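X-ray repair cross complementing protein 1 variant (Homo sapiens, PDB 6WH1) probably acts as a scaffold that assembles protein complexes in DNA single-strand break repair and restrains PARP1 activity, this chain being its C-terminal BRCT domain. Local coordinates at residues A[3-8]-A[82-87]; A[45-50]-A[67-72]. One frame throughout, in Å; residues are numbered along the deposited sequence.

Contact 1 (A[3-8]-A[82-87]); sequences PDFFQG and QKLLPH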
ATOM      1  N   PRO A   3      11.345   5.200   5.412  1.00 69.75           N
ATOM      2  CA  PRO A   3      12.282   4.102   5.148  1.00 68.24           C
ATOM      3  C   PRO A   3      11.913   3.325   3.895  1.00 67.15           C
ATOM      4  O   PRO A   3      10.778   3.353   3.411  1.00 64.27           O
ATOM      5  CB  PRO A   3      12.167   3.224   6.398  1.00 65.79           C
ATOM      6  CG  PRO A   3      10.841   3.570   6.985  1.00 65.98           C
ATOM      7  CD  PRO A   3      10.620   5.017   6.679  1.00 68.73           C
ATOM      8  N   ASP A   4      12.899   2.589   3.387  1.00 73.81           N
ATOM      9  CA  ASP A   4      12.874   2.030   2.040  1.00 78.72           C
ATOM     10  C   ASP A   4      13.276   0.564   2.039  1.00 71.91           C
ATOM     11  O   ASP A   4      13.866   0.069   1.078  1.00 72.27           O
ATOM     12  CB  ASP A   4      13.815   2.815   1.133  1.00 90.61           C
ATOM     13  CG  ASP A   4      15.152   3.082   1.801  1.00105.77           C
ATOM     14  OD1 ASP A   4      15.356   2.572   2.925  1.00110.07           O
ATOM     15  OD2 ASP A   4      15.999   3.781   1.203  1.00113.13           O
ATOM     16  N   PHE A   5      12.990  -0.167   3.112  1.00 66.41           N
ATOM     17  CA  PHE A   5      13.559  -1.506   3.219  1.00 65.68           C
ATOM     18  C   PHE A   5      12.760  -2.571   2.479  1.00 63.39           C
ATOM     19  O   PHE A   5      13.184  -3.731   2.470  1.00 65.89           O
ATOM     20  CB  PHE A   5      13.726  -1.911   4.687  1.00 62.91           C
ATOM     21  CG  PHE A   5      12.527  -1.645   5.535  1.00 62.93           C
ATOM     22  CD1 PHE A   5      11.403  -2.447   5.439  1.00 63.27           C
ATOM     23  CD2 PHE A   5      12.530  -0.604   6.443  1.00 65.44           C
ATOM     24  CE1 PHE A   5      10.302  -2.208   6.227  1.00 64.56           C
ATOM     25  CE2 PHE A   5      11.434  -0.361   7.234  1.00 69.00           C
ATOM     26  CZ  PHE A   5      10.317  -1.164   7.128  1.00 66.92           C
ATOM     27  N   PHE A   6      11.630  -2.221   1.865  1.00 57.65           N
ATOM     28  CA  PHE A   6      10.931  -3.120   0.956  1.00 59.18           C
ATOM     29  C   PHE A   6      11.231  -2.815  -0.505  1.00 65.67           C
ATOM     30  O   PHE A   6      10.651  -3.455  -1.387  1.00 67.22           O
ATOM     31  CB  PHE A   6       9.413  -3.046   1.174  1.00 57.22           C
ATOM     32  CG  PHE A   6       8.927  -3.739   2.417  1.00 56.92           C
ATOM     33  CD1 PHE A   6       9.760  -4.569   3.148  1.00 57.85           C
ATOM     34  CD2 PHE A   6       7.622  -3.557   2.848  1.00 54.95           C
ATOM     35  CE1 PHE A   6       9.299  -5.199   4.296  1.00 56.26           C
ATOM     36  CE2 PHE A   6       7.155  -4.185   3.990  1.00 53.98           C
ATOM     37  CZ  PHE A   6       7.993  -5.006   4.716  1.00 53.61           C
ATOM     38  N   GLN A   7      12.108  -1.849  -0.780  1.00 66.42           N
ATOM     39  CA  GLN A   7      12.351  -1.411  -2.150  1.00 60.63           C
ATOM     40  C   GLN A   7      12.846  -2.570  -3.007  1.00 55.81           C
ATOM     41  O   GLN A   7      13.717  -3.339  -2.592  1.00 57.32           O
ATOM     42  CB  GLN A   7      13.365  -0.265  -2.165  1.00 63.05           C
ATOM     43  N   GLY A   8      12.275  -2.698  -4.205  1.00 57.07           N
ATOM     44  CA  GLY A   8      12.618  -3.781  -5.104  1.00 57.81           C
ATOM     45  C   GLY A   8      11.929  -5.100  -4.826  1.00 55.76           C
ATOM     46  O   GLY A   8      12.111  -6.049  -5.601  1.00 55.89           O
ATOM     47  N   GLN A  82      10.401  -0.902  12.616  1.00 79.72           N
ATOM     48  CA  GLN A  82      10.869   0.019  11.581  1.00 84.22           C
ATOM     49  C   GLN A  82      12.074  -0.542  10.838  1.00 89.62           C
ATOM     50  O   GLN A  82      12.916   0.199  10.324  1.00 96.06           O
ATOM     51  CB  GLN A  82      11.165   1.399  12.162  1.00 85.91           C
ATOM     52  CG  GLN A  82       9.912   2.247  12.279  1.00 84.31           C
ATOM     53  CD  GLN A  82       9.369   2.660  10.925  1.00 82.20           C
ATOM     54  OE1 GLN A  82      10.051   3.335  10.155  1.00 83.66           O
ATOM     55  NE2 GLN A  82       8.141   2.252  10.625  1.00 81.16           N
ATOM     56  N   LYS A  83      12.130  -1.861  10.738  1.00 88.23           N
ATOM     57  CA  LYS A  83      13.256  -2.533  10.131  1.00 87.67           C
ATOM     58  C   LYS A  83      12.747  -3.636   9.218  1.00 77.39           C
ATOM     59  O   LYS A  83      11.578  -4.020   9.272  1.00 74.98           O
ATOM     60  CB  LYS A  83      14.152  -3.108  11.206  1.00 97.54           C
ATOM     61  CG  LYS A  83      15.510  -2.593  11.098  1.00105.72           C
ATOM     62  CD  LYS A  83      16.399  -3.533  11.783  1.00111.46           C
ATOM     63  CE  LYS A  83      16.644  -4.803  10.986  1.00112.70           C
ATOM     64  NZ  LYS A  83      17.694  -5.490  11.745  1.00117.70           N
ATOM     65  N   LEU A  84      13.636  -4.160   8.379  1.00 70.30           N
ATOM     66  CA  LEU A  84      13.323  -5.351   7.592  1.00 64.56           C
ATOM     67  C   LEU A  84      13.634  -6.572   8.445  1.00 67.38           C
ATOM     68  O   LEU A  84      14.795  -6.959   8.605  1.00 72.05           O
ATOM     69  CB  LEU A  84      14.113  -5.379   6.288  1.00 62.55           C
ATOM     70  CG  LEU A  84      13.929  -6.664   5.465  1.00 56.15           C
ATOM     71  CD1 LEU A  84      12.509  -6.766   4.915  1.00 56.96           C
ATOM     72  CD2 LEU A  84      14.958  -6.761   4.342  1.00 49.09           C
ATOM     73  N   LEU A  85      12.606  -7.180   9.002  1.00 64.42           N
ATOM     74  CA  LEU A  85      12.848  -8.372   9.796  1.00 62.37           C
ATOM     75  C   LEU A  85      12.818  -9.610   8.908  1.00 57.08           C
ATOM     76  O   LEU A  85      12.230  -9.595   7.821  1.00 54.17           O
ATOM     77  CB  LEU A  85      11.811  -8.472  10.913  1.00 64.40           C
ATOM     78  CG  LEU A  85      11.978  -7.439  12.034  1.00 74.45           C
ATOM     79  CD1 LEU A  85      10.692  -6.680  12.248  1.00 76.73           C
ATOM     80  CD2 LEU A  85      12.389  -8.107  13.329  1.00 76.91           C
ATOM     81  N   PRO A  86      13.470 -10.698   9.321  1.00 56.35           N
ATOM     82  CA  PRO A  86      13.504 -11.901   8.474  1.00 51.89           C
ATOM     83  C   PRO A  86      12.125 -12.540   8.372  1.00 49.26           C
ATOM     84  O   PRO A  86      11.552 -12.992   9.369  1.00 49.80           O
ATOM     85  CB  PRO A  86      14.508 -12.816   9.188  1.00 53.79           C
ATOM     86  CG  PRO A  86      14.541 -12.330  10.594  1.00 57.87           C
ATOM     87  CD  PRO A  86      14.297 -10.854  10.531  1.00 58.94           C
ATOM     88  N   HIS A  87      11.603 -12.585   7.142  1.00 45.72           N
ATOM     89  CA  HIS A  87      10.297 -13.175   6.878  1.00 47.42           C
ATOM     90  C   HIS A  87      10.193 -14.615   7.354  1.00 48.53           C
ATOM     91  O   HIS A  87       9.079 -15.085   7.606  1.00 47.17           O
ATOM     92  CB  HIS A  87       9.992 -13.126   5.384  1.00 52.16           C
ATOM     93  CG  HIS A  87      10.915 -13.967   4.559  1.00 54.71           C
ATOM     94  ND1 HIS A  87      10.741 -15.324   4.397  1.00 56.44           N
ATOM     95  CD2 HIS A  87      12.030 -13.644   3.863  1.00 55.58           C
ATOM     96  CE1 HIS A  87      11.704 -15.801   3.631  1.00 56.48           C
ATOM     97  NE2 HIS A  87      12.500 -14.802   3.293  1.00 57.87           N
TER

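Contact 2 (A[45-50]-A[67-72]); sequences QFVITA and LAFVRP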
ATOM      1  N   GLN A  45       7.740 -11.957  -5.321  1.00 46.25           N
ATOM      2  CA  GLN A  45       8.738 -12.514  -4.418  1.00 47.90           C
ATOM      3  C   GLN A  45       8.193 -12.874  -3.043  1.00 45.89           C
ATOM      4  O   GLN A  45       8.803 -13.699  -2.354  1.00 48.04           O
ATOM      5  CB  GLN A  45       9.909 -11.537  -4.243  1.00 47.05           C
ATOM      6  CG  GLN A  45      10.825 -11.447  -5.450  1.00 49.50           C
ATOM      7  CD  GLN A  45      10.971 -10.030  -5.953  1.00 57.31           C
ATOM      8  OE1 GLN A  45      10.776  -9.069  -5.208  1.00 57.78           O
ATOM      9  NE2 GLN A  45      11.317  -9.888  -7.226  1.00 66.95           N
ATOM     10  N   PHE A  46       7.072 -12.289  -2.630  1.00 40.97           N
ATOM     11  CA  PHE A  46       6.491 -12.567  -1.321  1.00 42.89           C
ATOM     12  C   PHE A  46       4.979 -12.616  -1.451  1.00 41.56           C
ATOM     13  O   PHE A  46       4.347 -11.606  -1.778  1.00 44.53           O
ATOM     14  CB  PHE A  46       6.897 -11.505  -0.292  1.00 40.42           C
ATOM     15  CG  PHE A  46       8.375 -11.407  -0.076  1.00 44.11           C
ATOM     16  CD1 PHE A  46       9.019 -12.270   0.793  1.00 43.51           C
ATOM     17  CD2 PHE A  46       9.123 -10.453  -0.748  1.00 48.47           C
ATOM     18  CE1 PHE A  46      10.383 -12.182   0.991  1.00 49.48           C
ATOM     19  CE2 PHE A  46      10.491 -10.359  -0.555  1.00 49.03           C
ATOM     20  CZ  PHE A  46      11.121 -11.226   0.313  1.00 51.18           C
ATOM     21  N   VAL A  47       4.401 -13.783  -1.202  1.00 38.07           N
ATOM     22  CA  VAL A  47       2.956 -13.917  -1.091  1.00 38.12           C
ATOM     23  C   VAL A  47       2.592 -13.742   0.377  1.00 40.95           C
ATOM     24  O   VAL A  47       3.109 -14.456   1.243  1.00 38.75           O
ATOM     25  CB  VAL A  47       2.477 -15.273  -1.630  1.00 37.03           C
ATOM     26  CG1 VAL A  47       1.010 -15.491  -1.293  1.00 36.55           C
ATOM     27  CG2 VAL A  47       2.686 -15.351  -3.133  1.00 37.77           C
ATOM     28  N   ILE A  48       1.726 -12.775   0.661  1.00 40.44           N
ATOM     29  CA  ILE A  48       1.222 -12.536   2.008  1.00 44.30           C
ATOM     30  C   ILE A  48      -0.175 -13.134   2.104  1.00 50.07           C
ATOM     31  O   ILE A  48      -1.071 -12.758   1.338  1.00 52.77           O
ATOM     32  CB  ILE A  48       1.204 -11.036   2.341  1.00 41.75           C
ATOM     33  CG1 ILE A  48       2.448 -10.340   1.769  1.00 38.74           C
ATOM     34  CG2 ILE A  48       1.088 -10.828   3.844  1.00 42.45           C
ATOM     35  CD1 ILE A  48       3.747 -10.749   2.427  1.00 41.81           C
ATOM     36  N   THR A  49      -0.368 -14.069   3.037  1.00 53.03           N
ATOM     37  CA  THR A  49      -1.657 -14.727   3.210  1.00 57.66           C
ATOM     38  C   THR A  49      -1.965 -14.926   4.683  1.00 58.25           C
ATOM     39  O   THR A  49      -1.067 -15.113   5.509  1.00 56.88           O
ATOM     40  CB  THR A  49      -1.719 -16.108   2.543  1.00 59.67           C
ATOM     41  OG1 THR A  49      -0.609 -16.903   2.980  1.00 62.62           O
ATOM     42  CG2 THR A  49      -1.665 -15.977   1.065  1.00 61.50           C
ATOM     43  N   ALA A  50      -3.260 -14.902   4.996  1.00 60.71           N
ATOM     44  CA  ALA A  50      -3.757 -15.424   6.258  1.00 64.45           C
ATOM     45  C   ALA A  50      -4.301 -16.834   6.116  1.00 68.02           C
ATOM     46  O   ALA A  50      -4.474 -17.523   7.127  1.00 74.02           O
ATOM     47  CB  ALA A  50      -4.854 -14.514   6.823  1.00 62.95           C
ATOM     48  N   LEU A  67      10.389 -17.983  -4.294  1.00 55.59           N
ATOM     49  CA  LEU A  67       9.195 -17.383  -3.720  1.00 50.94           C
ATOM     50  C   LEU A  67       9.034 -17.787  -2.260  1.00 50.29           C
ATOM     51  O   LEU A  67       9.342 -18.917  -1.872  1.00 55.74           O
ATOM     52  CB  LEU A  67       7.975 -17.799  -4.540  1.00 56.88           C
ATOM     53  CG  LEU A  67       6.586 -17.909  -3.928  1.00 61.60           C
ATOM     54  CD1 LEU A  67       6.037 -16.528  -3.639  1.00 62.12           C
ATOM     55  CD2 LEU A  67       5.698 -18.641  -4.912  1.00 64.24           C
ATOM     56  N   ALA A  68       8.557 -16.845  -1.443  1.00 44.83           N
ATOM     57  CA  ALA A  68       8.368 -17.055  -0.015  1.00 36.95           C
ATOM     58  C   ALA A  68       6.931 -16.731   0.365  1.00 46.53           C
ATOM     59  O   ALA A  68       6.343 -15.773  -0.148  1.00 43.41           O
ATOM     60  CB  ALA A  68       9.326 -16.191   0.812  1.00 30.22           C
ATOM     61  N   PHE A  69       6.379 -17.531   1.277  1.00 48.72           N
ATOM     62  CA  PHE A  69       5.009 -17.391   1.751  1.00 43.05           C
ATOM     63  C   PHE A  69       5.044 -16.944   3.205  1.00 44.73           C
ATOM     64  O   PHE A  69       5.618 -17.633   4.056  1.00 44.26           O
ATOM     65  CB  PHE A  69       4.247 -18.704   1.605  1.00 41.62           C
ATOM     66  CG  PHE A  69       4.178 -19.202   0.191  1.00 48.18           C
ATOM     67  CD1 PHE A  69       5.156 -20.045  -0.310  1.00 50.19           C
ATOM     68  CD2 PHE A  69       3.141 -18.818  -0.641  1.00 47.43           C
ATOM     69  CE1 PHE A  69       5.093 -20.502  -1.611  1.00 52.28           C
ATOM     70  CE2 PHE A  69       3.075 -19.269  -1.942  1.00 47.19           C
ATOM     71  CZ  PHE A  69       4.048 -20.114  -2.424  1.00 50.31           C
ATOM     72  N   VAL A  70       4.444 -15.785   3.482  1.00 40.46           N
ATOM     73  CA  VAL A  70       4.610 -15.107   4.762  1.00 47.01           C
ATOM     74  C   VAL A  70       3.258 -14.605   5.257  1.00 50.10           C
ATOM     75  O   VAL A  70       2.352 -14.311   4.472  1.00 52.50           O
ATOM     76  CB  VAL A  70       5.608 -13.926   4.667  1.00 48.79           C
ATOM     77  CG1 VAL A  70       6.139 -13.584   6.034  1.00 46.53           C
ATOM     78  CG2 VAL A  70       6.759 -14.241   3.723  1.00 50.68           C
ATOM     79  N   ARG A  71       3.140 -14.482   6.587  1.00 46.26           N
ATOM     80  CA  ARG A  71       1.941 -14.005   7.254  1.00 49.79           C
ATOM     81  C   ARG A  71       1.966 -12.485   7.392  1.00 52.45           C
ATOM     82  O   ARG A  71       3.039 -11.871   7.400  1.00 51.22           O
ATOM     83  CB  ARG A  71       1.817 -14.644   8.633  1.00 49.77           C
ATOM     84  CG  ARG A  71       1.697 -16.160   8.589  1.00 53.12           C
ATOM     85  CD  ARG A  71       0.248 -16.597   8.666  1.00 56.68           C
ATOM     86  NE  ARG A  71       0.110 -18.050   8.617  1.00 63.65           N
ATOM     87  CZ  ARG A  71      -0.665 -18.696   7.752  1.00 67.31           C
ATOM     88  NH1 ARG A  71      -1.375 -18.016   6.862  1.00 66.07           N
ATOM     89  NH2 ARG A  71      -0.732 -20.022   7.779  1.00 68.55           N
ATOM     90  N   PRO A  72       0.789 -11.858   7.496  1.00 52.71           N
ATOM     91  CA  PRO A  72       0.741 -10.387   7.625  1.00 48.89           C
ATOM     92  C   PRO A  72       1.464  -9.846   8.852  1.00 47.74           C
ATOM     93  O   PRO A  72       1.816  -8.651   8.883  1.00 49.92           O
ATOM     94  CB  PRO A  72      -0.765 -10.092   7.690  1.00 49.62           C
ATOM     95  CG  PRO A  72      -1.410 -11.255   7.002  1.00 52.71           C
ATOM     96  CD  PRO A  72      -0.553 -12.446   7.322  1.00 50.65           C
TER

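Contact 1 (A[3-8]-A[82-87])
Phe5 lays its ring over the backbone of Lys83 and Leu84, and its atoms can be followed outward one at a time. CB meets CB of Leu84 at 3.8 Å, the two side chains running past one another in opposite senses. A chi1 of 47° sets CG between the backbone N and the carbonyl carbon, and from there the ring reaches across the second segment. CG and CD1 lie nearest the amide N of Leu84, which sits over the same ring face as the carbonyl carbon of Lys83; that carbon stands 3.9 Å above the ring plane, over its centre. Farther out, CE1 and CZ approach the carbonyl O of Lys83, while on the other flank Phe5 CD2 faces O of Gln82 at 4.0 Å and Phe5 CE2 comes to 3.5 Å from it. The peptide group between Lys83 and Leu84 thus covers this face. No hydrogen bond crosses between the segments, so the contact rests on packing.

Gln82 closes the preceding helix: with phi of 59° it is the C-prime residue of a Schellman motif, Lys83 N bonding to Cys78 O and Gln82 N to Asn79 O. The contact thus joins the N-terminal loop of the BRCT domain, before strand 10-13, to the turn that ends helix 72-81. The side chain of Gln82 bends at chi2, and its OE1 lies 3.3 Å from CG of Pro3, a packing contact; its NE2 is bonded to Asn79 O.

Elsewhere, Leu84 CD1 touches CE1 of Phe6 at 3.6 Å, at the ring edge. One face of the Phe6 ring instead carries CE1 of Phe5, 3.7 Å above the plane and nearer the ring's margin than its middle. Phe6 also packs on Ile75 and Cys78 of helix 72-81, and Phe32 meets the Phe5 ring.

Contact 2 (A[45-50]-A[67-72])
Val47 and Phe69 pair side by side in two parallel strands, with Val47 CB 3.7 Å from CD2 of Phe69. This is the tight part of the contact. In Val47 a chi1 of 170° puts CG1 anti to the backbone N and leaves CG2 opposite the carbonyl carbon, where it meets Leu67 CD1 at 3.6 Å; helix 55-63, the crossover of this beta-alpha-beta unit, packs on the same face through Ala60 and Leu61. The opposite face carries Phe46, Ala68, Ile48 and Val70, with Val70 CG2 at the edge of the Phe46 ring.

The ladder is straightest at its centre: Val70 N to Val47 O measures 2.9 Å with 167° at the hydrogen, and Val47 N to Ala68 O and Thr49 N to Val70 O flank it. Toward the start of the strands it slackens, for Ala68 N reaches Gln45 O at 3.3 Å from above the carbonyl plane.

After the last ladder bond, partly exposed Arg71 bends at chi2 and brings NH1 to the carbonyl O of Thr49, 3.2 Å away and 57° out of the carbonyl plane; NH1 also bonds to Gln51 O, and NH2 has a weak, long ion pair with Glu52. A leucine in place of Arg71 would probably leave the Thr49 and Gln51 carbonyls without this shared donor and set the 49-51 backbone freer to shift. Nearby, Thr49 OG1 is buried without a modelled partner. Backbone bonds and hydrocarbon contacts thus carry the strand pairing, whereas one guanidinium group, bonded to two main-chain oxygens, probably restrains the backbone that follows strand 46-48.

Contacts 1 and 2 have centres about 14 Å apart within one BRCT domain, and contact 2 is nested inside the chain loop that contact 1 closes. Segment 3-8 leads into strand 10-13, the sheet neighbour of 46-48; segment 67-72 runs into helix 72-81, which 82-87 follows. The centre of contact 2 lies about 4 Å from the chain centre, that of contact 1 about 11 Å from it, at the surface. His87 CD2 is 3.6 Å from CE1 of Phe46, and Gly8 O packs against OE1 of Gln45. Contact 1 thus joins the loops before strand 10-13 and after helix 72-81, and His87 rests the latter loop on strands 46-48 and 68-70, the second an outer strand of the sheet within this chain.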